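Local coordinates for inositol 2-dehydrogenase/D-chiro-inositol 3-dehydrogenase (Lactobacillus casei, PDB 4MIY), which oxidises myo-inositol and D-chiro-inositol to their keto derivatives, with NAD+ as the hydride acceptor, at residues I8-M13 with V31-I36. Sequence-based numbering, arbitrary orientation.
Sequences IGTGAM and VAVTDI. With NAD (nicotinamide-adenine-dinucleotide), chain E.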
ATOM      1  N   ILE A   8      31.145  -0.471 -30.673  1.00 22.34           N
ATOM      2  CA  ILE A   8      30.833   0.137 -31.931  1.00 24.17           C
ATOM      3  C   ILE A   8      29.626   1.038 -31.744  1.00 22.91           C
ATOM      4  O   ILE A   8      28.505   0.581 -31.652  1.00 24.74           O
ATOM      5  CB  ILE A   8      30.514  -0.921 -32.948  1.00 21.64           C
ATOM      6  CG1 ILE A   8      31.673  -1.893 -33.066  1.00 23.72           C
ATOM      7  CG2 ILE A   8      30.174  -0.297 -34.305  1.00 26.72           C
ATOM      8  CD1 ILE A   8      31.291  -3.098 -33.735  1.00 27.51           C
ATOM      9  N   GLY A   9      29.908   2.320 -31.696  1.00 24.95           N
ATOM     10  CA  GLY A   9      28.917   3.329 -31.447  1.00 25.58           C
ATOM     11  C   GLY A   9      29.133   3.836 -30.067  1.00 26.48           C
ATOM     12  O   GLY A   9      28.788   3.175 -29.116  1.00 26.37           O
ATOM     13  N   THR A  10      29.677   5.017 -29.949  1.00 25.98           N
ATOM     14  CA  THR A  10      29.934   5.590 -28.666  1.00 24.20           C
ATOM     15  C   THR A  10      29.096   6.847 -28.406  1.00 26.22           C
ATOM     16  O   THR A  10      29.597   7.884 -28.119  1.00 30.10           O
ATOM     17  CB  THR A  10      31.426   5.881 -28.477  1.00 29.64           C
ATOM     18  OG1 THR A  10      31.855   6.815 -29.452  1.00 30.15           O
ATOM     19  CG2 THR A  10      32.217   4.643 -28.694  1.00 27.65           C
ATOM     20  N   GLY A  11      27.803   6.699 -28.494  1.00 23.44           N
ATOM     21  CA  GLY A  11      26.902   7.779 -28.167  1.00 22.44           C
ATOM     22  C   GLY A  11      26.440   7.621 -26.744  1.00 22.81           C
ATOM     23  O   GLY A  11      27.171   7.201 -25.907  1.00 25.06           O
ATOM     24  N   ALA A  12      25.204   8.012 -26.494  1.00 24.18           N
ATOM     25  CA  ALA A  12      24.638   7.970 -25.165  1.00 23.30           C
ATOM     26  C   ALA A  12      24.671   6.573 -24.506  1.00 20.45           C
ATOM     27  O   ALA A  12      25.188   6.430 -23.454  1.00 21.92           O
ATOM     28  CB  ALA A  12      23.212   8.484 -25.208  1.00 25.96           C
ATOM     29  N   MET A  13      24.089   5.607 -25.167  1.00 19.93           N
ATOM     30  CA  MET A  13      23.966   4.286 -24.605  1.00 22.58           C
ATOM     31  C   MET A  13      25.294   3.570 -24.724  1.00 24.89           C
ATOM     32  O   MET A  13      25.671   2.814 -23.877  1.00 20.40           O
ATOM     33  CB  MET A  13      22.824   3.546 -25.283  1.00 22.04           C
ATOM     34  CG  MET A  13      22.463   2.214 -24.685  1.00 20.53           C
ATOM     35  SD  MET A  13      22.165   2.414 -22.920  1.00 24.30           S
ATOM     36  CE  MET A  13      21.115   1.025 -22.616  1.00 23.46           C
ATOM     37  N   VAL A  31      38.828  -2.193 -24.797  1.00 22.80           N
ATOM     38  CA  VAL A  31      40.122  -2.049 -25.432  1.00 21.19           C
ATOM     39  C   VAL A  31      40.055  -1.504 -26.853  1.00 27.22           C
ATOM     40  O   VAL A  31      41.066  -1.249 -27.440  1.00 26.49           O
ATOM     41  CB  VAL A  31      40.885  -3.402 -25.466  1.00 24.49           C
ATOM     42  CG1 VAL A  31      40.965  -4.002 -24.117  1.00 24.50           C
ATOM     43  CG2 VAL A  31      40.231  -4.327 -26.370  1.00 21.43           C
ATOM     44  N   ALA A  32      38.864  -1.302 -27.384  1.00 23.61           N
ATOM     45  CA  ALA A  32      38.701  -0.719 -28.711  1.00 27.54           C
ATOM     46  C   ALA A  32      37.347  -0.060 -28.811  1.00 31.47           C
ATOM     47  O   ALA A  32      36.420  -0.481 -28.167  1.00 25.39           O
ATOM     48  CB  ALA A  32      38.820  -1.729 -29.747  1.00 25.44           C
ATOM     49  N   VAL A  33      37.271   0.958 -29.650  1.00 29.03           N
ATOM     50  CA  VAL A  33      36.040   1.659 -29.934  1.00 25.62           C
ATOM     51  C   VAL A  33      36.034   2.152 -31.360  1.00 30.91           C
ATOM     52  O   VAL A  33      37.069   2.344 -31.941  1.00 29.69           O
ATOM     53  CB  VAL A  33      35.822   2.901 -28.991  1.00 29.61           C
ATOM     54  CG1 VAL A  33      35.712   2.497 -27.605  1.00 29.05           C
ATOM     55  CG2 VAL A  33      36.929   3.862 -29.093  1.00 31.92           C
ATOM     56  N   THR A  34      34.852   2.321 -31.918  1.00 26.52           N
ATOM     57  CA  THR A  34      34.695   3.033 -33.163  1.00 27.84           C
ATOM     58  C   THR A  34      33.353   3.753 -33.210  1.00 32.51           C
ATOM     59  O   THR A  34      32.389   3.308 -32.652  1.00 27.94           O
ATOM     60  CB  THR A  34      34.866   2.107 -34.380  1.00 27.75           C
ATOM     61  OG1 THR A  34      34.865   2.870 -35.582  1.00 32.40           O
ATOM     62  CG2 THR A  34      33.788   1.089 -34.481  1.00 28.68           C
ATOM     63  N   ASP A  35      33.311   4.861 -33.931  1.00 30.54           N
ATOM     64  CA  ASP A  35      32.099   5.624 -34.117  1.00 29.38           C
ATOM     65  C   ASP A  35      32.248   6.299 -35.499  1.00 32.31           C
ATOM     66  O   ASP A  35      33.342   6.591 -35.903  1.00 32.75           O
ATOM     67  CB  ASP A  35      32.018   6.646 -32.986  1.00 30.21           C
ATOM     68  CG  ASP A  35      30.637   7.290 -32.840  1.00 33.14           C
ATOM     69  OD1 ASP A  35      30.312   8.162 -33.616  1.00 33.11           O
ATOM     70  OD2 ASP A  35      29.887   6.950 -31.926  1.00 29.88           O
ATOM     71  N   ILE A  36      31.182   6.516 -36.234  1.00 29.98           N
ATOM     72  CA  ILE A  36      31.331   7.299 -37.455  1.00 31.49           C
ATOM     73  C   ILE A  36      31.635   8.715 -37.183  1.00 33.62           C
ATOM     74  O   ILE A  36      32.005   9.429 -38.090  1.00 35.35           O
ATOM     75  CB  ILE A  36      30.127   7.279 -38.297  1.00 28.46           C
ATOM     76  CG1 ILE A  36      28.952   7.930 -37.557  1.00 27.95           C
ATOM     77  CG2 ILE A  36      29.875   5.905 -38.786  1.00 29.91           C
ATOM     78  CD1 ILE A  36      27.673   7.761 -38.243  1.00 29.29           C
TER
HETATM   79  PA  NAD E 401      23.028   8.007 -30.042  1.00 26.89           P
HETATM   80  O1A NAD E 401      22.581   8.637 -31.269  1.00 29.83           O
HETATM   81  O2A NAD E 401      23.398   8.742 -28.926  1.00 20.78           O
HETATM   82  O5B NAD E 401      24.390   7.229 -30.266  1.00 24.39           O
HETATM   83  C5B NAD E 401      24.647   6.398 -31.323  1.00 27.61           C
HETATM   84  C4B NAD E 401      26.124   6.526 -31.721  1.00 26.69           C
HETATM   85  O4B NAD E 401      26.304   5.681 -32.825  1.00 28.64           O
HETATM   86  C3B NAD E 401      26.519   7.879 -32.296  1.00 25.75           C
HETATM   87  O3B NAD E 401      27.673   8.312 -31.701  1.00 34.95           O
HETATM   88  C2B NAD E 401      26.683   7.657 -33.774  1.00 27.31           C
HETATM   89  O2B NAD E 401      27.640   8.510 -34.355  1.00 32.44           O
HETATM   90  C1B NAD E 401      27.168   6.258 -33.815  1.00 28.48           C
HETATM   91  N9A NAD E 401      26.939   5.560 -35.060  1.00 26.12           N
HETATM   92  C8A NAD E 401      25.913   5.618 -35.851  1.00 28.14           C
HETATM   93  N7A NAD E 401      26.005   4.766 -36.863  1.00 32.06           N
HETATM   94  C5A NAD E 401      27.148   4.126 -36.712  1.00 27.67           C
HETATM   95  C6A NAD E 401      27.910   3.115 -37.416  1.00 31.21           C
HETATM   96  N6A NAD E 401      27.490   2.527 -38.509  1.00 30.49           N
HETATM   97  N1A NAD E 401      29.039   2.729 -36.867  1.00 27.07           N
HETATM   98  C2A NAD E 401      29.519   3.241 -35.796  1.00 26.21           C
HETATM   99  N3A NAD E 401      28.905   4.190 -35.123  1.00 28.11           N
HETATM  100  C4A NAD E 401      27.738   4.647 -35.531  1.00 26.76           C
HETATM  101  O3  NAD E 401      21.927   6.905 -29.780  1.00 24.15           O
HETATM  102  PN  NAD E 401      21.780   5.956 -28.453  1.00 24.09           P
HETATM  103  O1N NAD E 401      20.732   6.514 -27.607  1.00 25.87           O
HETATM  104  O2N NAD E 401      23.012   5.899 -27.759  1.00 25.13           O
HETATM  105  O5D NAD E 401      21.189   4.650 -28.970  1.00 21.23           O
HETATM  106  C5D NAD E 401      22.050   3.695 -29.541  1.00 23.54           C
HETATM  107  C4D NAD E 401      21.393   2.356 -29.618  1.00 24.68           C
HETATM  108  O4D NAD E 401      21.094   1.964 -28.291  1.00 33.06           O
HETATM  109  C3D NAD E 401      20.119   2.414 -30.391  1.00 23.18           C
HETATM  110  O3D NAD E 401      19.977   1.208 -31.072  1.00 26.94           O
HETATM  111  C2D NAD E 401      19.108   2.540 -29.255  1.00 24.12           C
HETATM  112  O2D NAD E 401      17.919   2.019 -29.710  1.00 26.36           O
HETATM  113  C1D NAD E 401      19.725   1.669 -28.198  1.00 26.41           C
HETATM  114  N1N NAD E 401      19.212   1.970 -26.861  1.00 26.08           N
HETATM  115  C2N NAD E 401      18.647   1.007 -26.137  1.00 22.10           C
HETATM  116  C3N NAD E 401      18.103   1.228 -24.889  1.00 23.23           C
HETATM  117  C7N NAD E 401      17.485   0.100 -24.096  1.00 23.48           C
HETATM  118  O7N NAD E 401      17.773  -1.037 -24.291  1.00 23.97           O
HETATM  119  N7N NAD E 401      16.674   0.450 -23.182  1.00 19.93           N
HETATM  120  C4N NAD E 401      18.208   2.502 -24.358  1.00 22.89           C
HETATM  121  C5N NAD E 401      18.812   3.464 -25.136  1.00 25.01           C
HETATM  122  C6N NAD E 401      19.291   3.170 -26.385  1.00 26.06           C
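D35 and T10 meet through a single carboxylate oxygen. OD2 of D35 accepts the backbone N-H of T10 through its anti lone pair (T10 N to D35 OD2, 2.8 Å), while the T10 hydroxyl comes down on it from above the carboxylate plane (T10 OG1 to D35 OD2, 3.2 Å). With chi1 at 61°, OG1 of T10 sits between its own backbone N and carbonyl carbon, which lets hydroxyl and amide reach the same oxygen. The adenosine ribose of NAD adds O3B to D35 OD2 at 2.6 Å and O2B to D35 OD1 at 2.8 Å. Three bonds thus grip OD2, and OD1 also accepts a hydrogen bond from D37 N, which fixes the carboxylate's rotation. Aspartate suits this place because one short, flat anion can receive both ribose hydroxyls and still brace the loop; an alanine here would probably leave the ribose diol and the T10 amide without their acceptor.

Strands 3-8 and 28-34 are parallel neighbours, I8 opposite T34, joined by G9 N to T34 O (2.8 Å, 161°). I8 and T34 lie side by side, CG2 methyls touching, and T34 OG1 bonds to Y55 O. The T10 methyl, CG2, meets V33 CB, the side chains at about a right angle: threonine's hydroxyl serves D35, its methyl the valine.

The two glycines are needed for different reasons. G9's backbone angles would jam any CB against the preceding carbonyl; a CB on G11, the N-cap, would strike NAD O5B. Beyond it, A12 N and M13 N of helix 12-24 hold diphosphate oxygens O2A and O2N. This is a Rossmann-fold nucleotide site, and an acid just past the end of strand 28-34 probably favours NAD over NADP, whose 2'-phosphate it would repel.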